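Local coordinates for protein tungsten-containing formylmethanofuran dehydrogenase 2 subunit C (Methanothermobacter wolfeii, PDB 5T5I) that serves as subunit C of a tungsten-containing formylmethanofuran dehydrogenase, which probably interconverts carbon dioxide and formylmethanofuran in methanogenesis, at residues C[170-181]-C[189-200]; C[207-218]-C[257-268]. All coordinates share one frame; numbering follows the deposited sequence.

Contact 1: residues C[170-181]-C[189-200]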
loop_
_atom_site.group_PDB
_atom_site.type_symbol
_atom_site.label_atom_id
_atom_site.label_comp_id
_atom_site.label_asym_id
_atom_site.label_seq_id
_atom_site.Cartn_x
_atom_site.Cartn_y
_atom_site.Cartn_z
ATOM N N LYS C 170 -0.163 -41.452 19.146
ATOM C CA LYS C 170 0.604 -40.858 18.053
ATOM C C LYS C 170 -0.175 -40.840 16.743
ATOM O O LYS C 170 -0.788 -41.842 16.378
ATOM C CB LYS C 170 1.888 -41.673 17.874
ATOM C CG LYS C 170 2.855 -41.128 16.845
ATOM C CD LYS C 170 4.262 -41.683 17.028
ATOM C CE LYS C 170 4.378 -43.175 16.794
ATOM N NZ LYS C 170 5.747 -43.683 17.075
ATOM N N ILE C 171 -0.110 -39.715 16.016
ATOM C CA ILE C 171 -0.747 -39.574 14.704
ATOM C C ILE C 171 0.323 -39.132 13.703
ATOM O O ILE C 171 0.993 -38.119 13.924
ATOM C CB ILE C 171 -1.935 -38.588 14.718
ATOM C CG1 ILE C 171 -3.053 -39.071 15.667
ATOM C CG2 ILE C 171 -2.489 -38.380 13.278
ATOM C CD1 ILE C 171 -4.137 -38.015 15.978
ATOM N N ILE C 172 0.448 -39.859 12.590
ATOM C CA ILE C 172 1.385 -39.516 11.521
ATOM C C ILE C 172 0.586 -39.300 10.227
ATOM O O ILE C 172 -0.122 -40.210 9.796
ATOM C CB ILE C 172 2.483 -40.599 11.339
ATOM C CG1 ILE C 172 3.331 -40.747 12.627
ATOM C CG2 ILE C 172 3.381 -40.266 10.132
ATOM C CD1 ILE C 172 4.225 -41.966 12.663
ATOM N N ILE C 173 0.681 -38.107 9.626
ATOM C CA ILE C 173 0.064 -37.809 8.322
ATOM C C ILE C 173 1.231 -37.668 7.355
ATOM O O ILE C 173 2.043 -36.750 7.510
ATOM C CB ILE C 173 -0.814 -36.516 8.327
ATOM C CG1 ILE C 173 -1.795 -36.477 9.510
ATOM C CG2 ILE C 173 -1.561 -36.342 6.983
ATOM C CD1 ILE C 173 -2.780 -37.632 9.634
ATOM N N LYS C 174 1.343 -38.568 6.380
ATOM C CA LYS C 174 2.448 -38.511 5.418
ATOM C C LYS C 174 2.230 -37.429 4.334
ATOM O O LYS C 174 3.196 -36.933 3.770
ATOM C CB LYS C 174 2.732 -39.884 4.828
ATOM C CG LYS C 174 3.127 -40.905 5.903
ATOM C CD LYS C 174 3.609 -42.259 5.306
ATOM C CE LYS C 174 4.809 -42.956 5.934
ATOM N NZ LYS C 174 5.236 -42.459 7.280
ATOM N N GLY C 175 0.973 -37.056 4.088
ATOM C CA GLY C 175 0.612 -35.985 3.171
ATOM C C GLY C 175 0.375 -34.660 3.886
ATOM O O GLY C 175 0.992 -34.362 4.917
ATOM N N ASP C 176 -0.546 -33.866 3.341
ATOM C CA ASP C 176 -0.912 -32.552 3.872
ATOM C C ASP C 176 -2.160 -32.607 4.754
ATOM O O ASP C 176 -2.960 -33.537 4.656
ATOM C CB ASP C 176 -1.207 -31.600 2.700
ATOM C CG ASP C 176 -0.092 -31.520 1.679
ATOM O OD1 ASP C 176 1.086 -31.516 2.091
ATOM O OD2 ASP C 176 -0.398 -31.496 0.466
ATOM N N VAL C 177 -2.339 -31.574 5.584
ATOM C CA VAL C 177 -3.550 -31.355 6.378
ATOM C C VAL C 177 -4.102 -29.967 6.043
ATOM O O VAL C 177 -3.378 -29.109 5.519
ATOM C CB VAL C 177 -3.413 -31.551 7.909
ATOM C CG1 VAL C 177 -2.931 -32.956 8.253
ATOM C CG2 VAL C 177 -2.513 -30.502 8.529
ATOM N N ASN C 178 -5.363 -29.728 6.394
ATOM C CA ASN C 178 -5.987 -28.440 6.152
ATOM C C ASN C 178 -5.791 -27.512 7.362
ATOM O O ASN C 178 -4.673 -27.027 7.536
ATOM C CB ASN C 178 -7.442 -28.611 5.702
ATOM C CG ASN C 178 -8.031 -27.326 5.176
ATOM O OD1 ASN C 178 -7.455 -26.698 4.314
ATOM N ND2 ASN C 178 -9.199 -26.927 5.629
ATOM N N ILE C 179 -6.813 -27.269 8.216
ATOM C CA ILE C 179 -6.624 -26.343 9.333
ATOM C C ILE C 179 -6.829 -26.992 10.696
ATOM O O ILE C 179 -7.469 -28.027 10.820
ATOM C CB ILE C 179 -7.493 -25.069 9.181
ATOM C CG1 ILE C 179 -9.013 -25.385 9.278
ATOM C CG2 ILE C 179 -7.152 -24.343 7.883
ATOM C CD1 ILE C 179 -9.903 -24.141 9.437
ATOM N N MET C 180 -6.248 -26.368 11.711
ATOM C CA MET C 180 -6.395 -26.704 13.129
ATOM C C MET C 180 -5.968 -28.128 13.545
ATOM O O MET C 180 -6.635 -28.722 14.399
ATOM C CB MET C 180 -7.842 -26.416 13.584
ATOM C CG MET C 180 -8.295 -25.006 13.233
ATOM S SD MET C 180 -9.922 -24.439 13.812
ATOM C CE MET C 180 -11.040 -25.444 12.822
ATOM N N PRO C 181 -4.822 -28.664 13.055
ATOM C CA PRO C 181 -4.346 -29.948 13.594
ATOM C C PRO C 181 -3.869 -29.739 15.036
ATOM O O PRO C 181 -3.273 -28.700 15.339
ATOM C CB PRO C 181 -3.178 -30.310 12.674
ATOM C CG PRO C 181 -2.633 -28.995 12.234
ATOM C CD PRO C 181 -3.849 -28.094 12.093
ATOM N N LEU C 189 1.720 -37.057 20.369
ATOM C CA LEU C 189 2.617 -36.610 19.304
ATOM C C LEU C 189 1.887 -36.644 17.961
ATOM O O LEU C 189 1.286 -37.656 17.615
ATOM C CB LEU C 189 3.891 -37.497 19.272
ATOM C CG LEU C 189 4.834 -37.339 18.077
ATOM C CD1 LEU C 189 5.409 -35.929 17.993
ATOM C CD2 LEU C 189 5.973 -38.378 18.139
ATOM N N ILE C 190 1.925 -35.531 17.226
ATOM C CA ILE C 190 1.379 -35.436 15.873
ATOM C C ILE C 190 2.549 -35.081 14.955
ATOM O O ILE C 190 3.216 -34.064 15.178
ATOM C CB ILE C 190 0.242 -34.402 15.738
ATOM C CG1 ILE C 190 -0.972 -34.811 16.603
ATOM C CG2 ILE C 190 -0.198 -34.247 14.257
ATOM C CD1 ILE C 190 -1.981 -33.679 16.828
ATOM N N ILE C 191 2.787 -35.898 13.918
ATOM C CA ILE C 191 3.813 -35.610 12.908
ATOM C C ILE C 191 3.093 -35.405 11.560
ATOM O O ILE C 191 2.421 -36.308 11.087
ATOM C CB ILE C 191 4.904 -36.709 12.791
ATOM C CG1 ILE C 191 5.667 -36.886 14.127
ATOM C CG2 ILE C 191 5.880 -36.349 11.636
ATOM C CD1 ILE C 191 6.607 -38.096 14.177
ATOM N N ILE C 192 3.272 -34.241 10.939
ATOM C CA ILE C 192 2.726 -33.933 9.606
ATOM C C ILE C 192 3.935 -33.827 8.657
ATOM O O ILE C 192 4.753 -32.912 8.782
ATOM C CB ILE C 192 1.839 -32.655 9.644
ATOM C CG1 ILE C 192 0.609 -32.870 10.586
ATOM C CG2 ILE C 192 1.363 -32.267 8.225
ATOM C CD1 ILE C 192 0.098 -31.628 11.216
ATOM N N GLU C 193 4.084 -34.789 7.743
ATOM C CA GLU C 193 5.234 -34.806 6.840
ATOM C C GLU C 193 5.088 -33.798 5.695
ATOM O O GLU C 193 6.087 -33.363 5.139
ATOM C CB GLU C 193 5.534 -36.222 6.338
ATOM C CG GLU C 193 5.785 -37.197 7.482
ATOM C CD GLU C 193 6.227 -38.597 7.095
ATOM O OE1 GLU C 193 6.188 -38.932 5.890
ATOM O OE2 GLU C 193 6.561 -39.380 8.011
ATOM N N GLY C 194 3.852 -33.427 5.384
ATOM C CA GLY C 194 3.532 -32.439 4.373
ATOM C C GLY C 194 3.248 -31.072 4.961
ATOM O O GLY C 194 3.824 -30.687 5.981
ATOM N N ASN C 195 2.347 -30.337 4.313
ATOM C CA ASN C 195 1.998 -28.965 4.659
ATOM C C ASN C 195 0.777 -28.822 5.571
ATOM O O ASN C 195 -0.031 -29.744 5.707
ATOM C CB ASN C 195 1.744 -28.184 3.351
ATOM C CG ASN C 195 2.919 -28.215 2.391
ATOM O OD1 ASN C 195 4.088 -28.229 2.799
ATOM N ND2 ASN C 195 2.651 -28.239 1.092
ATOM N N VAL C 196 0.644 -27.616 6.169
ATOM C CA VAL C 196 -0.488 -27.198 7.010
ATOM C C VAL C 196 -0.969 -25.849 6.461
ATOM O O VAL C 196 -0.147 -24.965 6.228
ATOM C CB VAL C 196 -0.110 -27.041 8.511
ATOM C CG1 VAL C 196 -1.322 -26.613 9.351
ATOM C CG2 VAL C 196 0.517 -28.312 9.069
ATOM N N VAL C 197 -2.286 -25.656 6.323
ATOM C CA VAL C 197 -2.819 -24.363 5.862
ATOM C C VAL C 197 -2.751 -23.347 7.022
ATOM O O VAL C 197 -2.193 -22.265 6.851
ATOM C CB VAL C 197 -4.251 -24.486 5.280
ATOM C CG1 VAL C 197 -4.847 -23.117 4.955
ATOM C CG2 VAL C 197 -4.254 -25.390 4.050
ATOM N N ALA C 198 -3.313 -23.687 8.183
ATOM C CA ALA C 198 -3.334 -22.747 9.306
ATOM C C ALA C 198 -3.669 -23.379 10.651
ATOM O O ALA C 198 -4.199 -24.486 10.726
ATOM C CB ALA C 198 -4.349 -21.643 9.030
ATOM N N ARG C 199 -3.373 -22.617 11.706
ATOM C CA ARG C 199 -3.769 -22.854 13.089
ATOM C C ARG C 199 -3.275 -24.151 13.724
ATOM O O ARG C 199 -3.995 -24.729 14.543
ATOM C CB ARG C 199 -5.317 -22.763 13.184
ATOM C CG ARG C 199 -5.869 -21.444 12.680
ATOM C CD ARG C 199 -7.377 -21.450 12.456
ATOM N NE ARG C 199 -7.770 -20.204 11.804
ATOM C CZ ARG C 199 -9.007 -19.835 11.496
ATOM N NH1 ARG C 199 -10.037 -20.604 11.817
ATOM N NH2 ARG C 199 -9.228 -18.666 10.910
ATOM N N ALA C 200 -2.040 -24.575 13.426
ATOM C CA ALA C 200 -1.501 -25.779 14.069
ATOM C C ALA C 200 -1.337 -25.507 15.568
ATOM O O ALA C 200 -0.854 -24.448 15.951
ATOM C CB ALA C 200 -0.148 -26.167 13.462
HETATM O O HOH W 1 5.952 -37.990 3.346
#
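Leu189 opens the pairing by lying beside Lys170, pointing the same way, with Leu189 CD2 3.9 Å from Lys170 CD. From here the strands run parallel, their axes 5° apart. Ile190 and Ile191 match Ile171 and Ile172 on alternate faces, so like side chains stack from one coil to the next, the regular ladder of a parallel beta-helix. Ile192 points to the Ile171 and Ile190 face and, CG1 anti to the carbonyl carbon (chi1 -62°), carries CD1 between Val177 CG2 and Pro181, 3.8 Å from Pro181 CB. Glu193 N, 2.8 Å from Ile173 O, closes the first run of strand bonds. Its extended side chain runs alongside Lys174 and makes a weak salt bridge, Lys174 NZ to Glu193 OE2, at 3.4 Å, while one water joins OE1 to Lys174 O. Gly194 brings its bare CA close to Asp176 OD1. Asn195 N meets that OD1 at 2.8 Å, almost straight; the Asn195 amide, whose OD1 takes Met214 N, and the Asp176 carboxylate have planes 4° apart. Val196 packs against Val177, and Val197 CG2 comes 3.5 Å from Asn178 OD1, Asn178 ND2 being bonded to Asn160 OD1. Ala198 O accepts from Met180 N, whereas Ala198 N is buried without a partner. Arg199 lies along Met180, its CB 3.7 Å from Met180 CG and the SD at the guanidinium edge, and its NE forms a salt bridge with an acidic residue of another protein's chain. Ala200 rests against Pro181. Strand 151-154 continues the ladder beyond 170-173 and strand 208-211 beyond 187-192, while Glu236 of strand 236-239 packs over Ile172, Leu189 and Ile191.

Contact 2: residues C[207-218]-C[257-268]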
loop_
_atom_site.group_PDB
_atom_site.type_symbol
_atom_site.label_atom_id
_atom_site.label_comp_id
_atom_site.label_asym_id
_atom_site.label_seq_id
_atom_site.Cartn_x
_atom_site.Cartn_y
_atom_site.Cartn_z
ATOM N N GLY C 207 1.671 -31.612 24.779
ATOM C CA GLY C 207 1.952 -32.486 23.652
ATOM C C GLY C 207 2.884 -31.819 22.658
ATOM O O GLY C 207 3.310 -30.668 22.857
ATOM N N THR C 208 3.194 -32.532 21.574
ATOM C CA THR C 208 4.112 -32.052 20.539
ATOM C C THR C 208 3.529 -32.217 19.124
ATOM O O THR C 208 2.992 -33.260 18.791
ATOM C CB THR C 208 5.467 -32.793 20.625
ATOM O OG1 THR C 208 5.950 -32.769 21.956
ATOM C CG2 THR C 208 6.515 -32.194 19.711
ATOM N N ILE C 209 3.706 -31.187 18.286
ATOM C CA ILE C 209 3.312 -31.200 16.884
ATOM C C ILE C 209 4.593 -30.946 16.058
ATOM O O ILE C 209 5.295 -29.961 16.321
ATOM C CB ILE C 209 2.225 -30.138 16.561
ATOM C CG1 ILE C 209 0.954 -30.383 17.411
ATOM C CG2 ILE C 209 1.898 -30.169 15.055
ATOM C CD1 ILE C 209 -0.038 -29.263 17.380
ATOM N N VAL C 210 4.874 -31.795 15.063
ATOM C CA VAL C 210 6.034 -31.626 14.167
ATOM C C VAL C 210 5.507 -31.439 12.741
ATOM O O VAL C 210 4.770 -32.296 12.252
ATOM C CB VAL C 210 7.042 -32.808 14.205
ATOM C CG1 VAL C 210 8.220 -32.560 13.244
ATOM C CG2 VAL C 210 7.550 -33.058 15.626
ATOM N N VAL C 211 5.882 -30.328 12.087
ATOM C CA VAL C 211 5.520 -30.056 10.684
ATOM C C VAL C 211 6.809 -30.042 9.853
ATOM O O VAL C 211 7.662 -29.171 10.055
ATOM C CB VAL C 211 4.721 -28.741 10.526
ATOM C CG1 VAL C 211 4.271 -28.550 9.071
ATOM C CG2 VAL C 211 3.515 -28.714 11.477
ATOM N N LYS C 212 6.967 -31.015 8.939
ATOM C CA LYS C 212 8.152 -31.112 8.070
ATOM C C LYS C 212 8.013 -30.263 6.800
ATOM O O LYS C 212 9.017 -29.893 6.200
ATOM C CB LYS C 212 8.453 -32.556 7.683
ATOM C CG LYS C 212 8.644 -33.497 8.854
ATOM C CD LYS C 212 9.142 -34.850 8.341
ATOM C CE LYS C 212 9.429 -35.843 9.426
ATOM N NZ LYS C 212 9.863 -37.168 8.871
ATOM N N GLY C 213 6.777 -29.988 6.388
ATOM C CA GLY C 213 6.501 -29.135 5.238
ATOM C C GLY C 213 6.269 -27.698 5.672
ATOM O O GLY C 213 6.781 -27.248 6.710
ATOM N N MET C 214 5.511 -26.963 4.864
ATOM C CA MET C 214 5.232 -25.550 5.094
ATOM C C MET C 214 3.935 -25.322 5.857
ATOM O O MET C 214 2.902 -25.875 5.479
ATOM C CB MET C 214 5.141 -24.829 3.729
ATOM C CG MET C 214 4.799 -23.354 3.824
ATOM S SD MET C 214 4.877 -22.535 2.217
ATOM C CE MET C 214 4.893 -20.855 2.719
ATOM N N MET C 215 3.968 -24.434 6.866
ATOM C CA MET C 215 2.760 -23.951 7.555
ATOM C C MET C 215 2.480 -22.610 6.851
ATOM O O MET C 215 3.319 -21.711 6.937
ATOM C CB MET C 215 2.978 -23.710 9.061
ATOM C CG MET C 215 3.283 -24.956 9.841
ATOM S SD MET C 215 3.064 -24.753 11.620
ATOM C CE MET C 215 4.138 -23.427 11.947
ATOM N N GLN C 216 1.377 -22.484 6.097
ATOM C CA GLN C 216 1.100 -21.217 5.395
ATOM C C GLN C 216 0.912 -20.045 6.379
ATOM O O GLN C 216 1.386 -18.942 6.109
ATOM C CB GLN C 216 -0.136 -21.315 4.481
ATOM C CG GLN C 216 0.001 -22.265 3.293
ATOM C CD GLN C 216 -1.244 -22.259 2.421
ATOM O OE1 GLN C 216 -1.903 -21.231 2.234
ATOM N NE2 GLN C 216 -1.586 -23.393 1.831
ATOM N N GLU C 217 0.213 -20.307 7.506
ATOM C CA GLU C 217 -0.084 -19.337 8.563
ATOM C C GLU C 217 0.081 -19.993 9.924
ATOM O O GLU C 217 -0.114 -21.195 10.047
ATOM C CB GLU C 217 -1.531 -18.863 8.459
ATOM C CG GLU C 217 -1.889 -18.176 7.153
ATOM C CD GLU C 217 -3.388 -17.984 7.022
ATOM O OE1 GLU C 217 -3.966 -17.248 7.853
ATOM O OE2 GLU C 217 -4.004 -18.665 6.173
ATOM N N PHE C 218 0.432 -19.203 10.939
ATOM C CA PHE C 218 0.597 -19.699 12.303
ATOM C C PHE C 218 -0.140 -18.761 13.289
ATOM O O PHE C 218 -1.040 -18.042 12.853
ATOM C CB PHE C 218 2.083 -19.956 12.612
ATOM C CG PHE C 218 2.419 -20.771 13.851
ATOM C CD1 PHE C 218 1.685 -21.908 14.185
ATOM C CD2 PHE C 218 3.432 -20.368 14.710
ATOM C CE1 PHE C 218 1.977 -22.631 15.339
ATOM C CE2 PHE C 218 3.721 -21.097 15.865
ATOM C CZ PHE C 218 3.009 -22.237 16.158
ATOM N N ILE C 257 4.389 -27.832 22.406
ATOM C CA ILE C 257 5.540 -27.518 21.542
ATOM C C ILE C 257 5.163 -27.747 20.081
ATOM O O ILE C 257 4.599 -28.794 19.744
ATOM C CB ILE C 257 6.806 -28.352 21.932
ATOM C CG1 ILE C 257 7.312 -28.018 23.355
ATOM C CG2 ILE C 257 7.938 -28.178 20.921
ATOM C CD1 ILE C 257 7.861 -26.568 23.573
ATOM N N VAL C 258 5.492 -26.775 19.215
ATOM C CA VAL C 258 5.333 -26.902 17.766
ATOM C C VAL C 258 6.743 -26.793 17.145
ATOM O O VAL C 258 7.430 -25.788 17.369
ATOM C CB VAL C 258 4.363 -25.855 17.150
ATOM C CG1 VAL C 258 4.372 -25.921 15.618
ATOM C CG2 VAL C 258 2.944 -26.053 17.672
ATOM N N TYR C 259 7.154 -27.816 16.373
ATOM C CA TYR C 259 8.417 -27.821 15.614
ATOM C C TYR C 259 8.046 -27.626 14.131
ATOM O O TYR C 259 7.148 -28.303 13.635
ATOM C CB TYR C 259 9.190 -29.145 15.771
ATOM C CG TYR C 259 9.863 -29.321 17.112
ATOM C CD1 TYR C 259 11.023 -28.624 17.426
ATOM C CD2 TYR C 259 9.404 -30.262 18.026
ATOM C CE1 TYR C 259 11.681 -28.822 18.640
ATOM C CE2 TYR C 259 10.085 -30.507 19.220
ATOM C CZ TYR C 259 11.211 -29.768 19.534
ATOM O OH TYR C 259 11.867 -30.010 20.720
ATOM N N ALA C 260 8.700 -26.693 13.442
ATOM C CA ALA C 260 8.434 -26.442 12.025
ATOM C C ALA C 260 9.776 -26.381 11.270
ATOM O O ALA C 260 10.656 -25.595 11.649
ATOM C CB ALA C 260 7.658 -25.142 11.853
ATOM N N ALA C 261 9.937 -27.222 10.226
ATOM C CA ALA C 261 11.173 -27.317 9.408
ATOM C C ALA C 261 11.651 -25.944 8.923
ATOM O O ALA C 261 10.858 -25.182 8.349
ATOM C CB ALA C 261 10.954 -28.230 8.218
ATOM N N VAL C 262 12.934 -25.622 9.182
ATOM C CA VAL C 262 13.458 -24.286 8.868
ATOM C C VAL C 262 13.385 -23.913 7.371
ATOM O O VAL C 262 13.114 -22.751 7.060
ATOM C CB VAL C 262 14.890 -24.006 9.414
ATOM C CG1 VAL C 262 14.958 -24.150 10.940
ATOM C CG2 VAL C 262 15.958 -24.838 8.709
ATOM N N GLY C 263 13.674 -24.872 6.495
ATOM C CA GLY C 263 13.713 -24.680 5.049
ATOM C C GLY C 263 12.507 -24.023 4.407
ATOM O O GLY C 263 12.671 -23.232 3.472
ATOM N N CYS C 264 11.296 -24.316 4.897
ATOM C CA CYS C 264 10.080 -23.756 4.287
ATOM C C CYS C 264 9.201 -22.954 5.255
ATOM O O CYS C 264 8.066 -22.648 4.895
ATOM C CB CYS C 264 9.293 -24.866 3.594
ATOM S SG CYS C 264 9.324 -26.450 4.469
ATOM N N ASN C 265 9.727 -22.542 6.439
ATOM C CA ASN C 265 8.946 -21.772 7.422
ATOM C C ASN C 265 9.638 -20.497 7.925
ATOM O O ASN C 265 9.310 -20.011 9.008
ATOM C CB ASN C 265 8.553 -22.681 8.587
ATOM C CG ASN C 265 7.562 -23.725 8.150
ATOM O OD1 ASN C 265 6.416 -23.410 7.809
ATOM N ND2 ASN C 265 7.988 -24.971 8.068
ATOM N N GLY C 266 10.516 -19.914 7.113
ATOM C CA GLY C 266 11.191 -18.666 7.457
ATOM C C GLY C 266 10.220 -17.523 7.708
ATOM O O GLY C 266 10.475 -16.679 8.564
ATOM N N HIS C 267 9.080 -17.518 6.995
ATOM C CA HIS C 267 8.031 -16.505 7.152
ATOM C C HIS C 267 7.257 -16.621 8.496
ATOM O O HIS C 267 6.621 -15.649 8.898
ATOM C CB HIS C 267 7.056 -16.574 5.964
ATOM C CG HIS C 267 6.268 -17.844 5.926
ATOM N ND1 HIS C 267 6.874 -19.050 5.614
ATOM C CD2 HIS C 267 4.967 -18.070 6.216
ATOM C CE1 HIS C 267 5.925 -19.966 5.726
ATOM N NE2 HIS C 267 4.758 -19.421 6.075
ATOM N N ILE C 268 7.295 -17.805 9.160
ATOM C CA ILE C 268 6.635 -18.086 10.452
ATOM C C ILE C 268 7.505 -17.626 11.633
ATOM O O ILE C 268 6.950 -17.293 12.685
ATOM C CB ILE C 268 6.294 -19.619 10.552
ATOM C CG1 ILE C 268 5.343 -20.060 9.421
ATOM C CG2 ILE C 268 5.724 -20.019 11.909
ATOM C CD1 ILE C 268 4.050 -19.233 9.272
#
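The amide of Asn265 reaches across to the backbone of 213-215 with both its ends. ND2 donates to Gly213 O at 2.9 Å, near its own amide plane, and also to Ala261 O, while OD1 takes Met215 N at 2.8 Å on a lone pair, at a nearly straight 176°. Three bonds thus fix the rotation of the amide, and an alanine here would probably leave Met215 N, Gly213 O and Ala261 O without these partners. His267 turns its ring edge to the same stretch of backbone, NE2 donating to Met215 O at 2.8 Å with a bent 136° angle; Met214, CG anti to the backbone N (chi1 178°) and extended beyond, carries CE to this ring. Before these turns, strands 208-211 and 257-261 pair in parallel, the last such step of the beta-helix ladder before the antiparallel strand 241-247. On one face of this pair, Tyr259 meets Thr208 CG2 at its ring edge, 3.9 Å from CD2, and its OH bonds Glu228. On the other, Phe218 and Val258 come from opposite directions, Phe218 CZ lying 4.0 Å from Val258 CG1. Ile268 crosses Phe218, its CG2 3.6 Å from Phe218 CD2, and Met215 CE lies over one ring face.

Contacts 1 and 2 are successive steps of one beta-helix, in series along the chain with centres about 10 Å apart. Strands 187-192 and 208-211 join them directly: Ile192 N lies 2.8 Å from Val210 O, a probable hydrogen bond. At the turns, side-chain oxygens pass from coil to coil at a spacing of 19 residues. Asn157 OD1 takes Asp176 N, the Asp176 bond of contact 1 follows, and Asn195 OD1 takes Met214 N at 2.8 Å, the last spanning both contacts. The bound calcium ion lies about 12 Å from the Met180 side chain of contact 1, and its ligands Ser139, Tyr140 and Asp143 are outside both contacts.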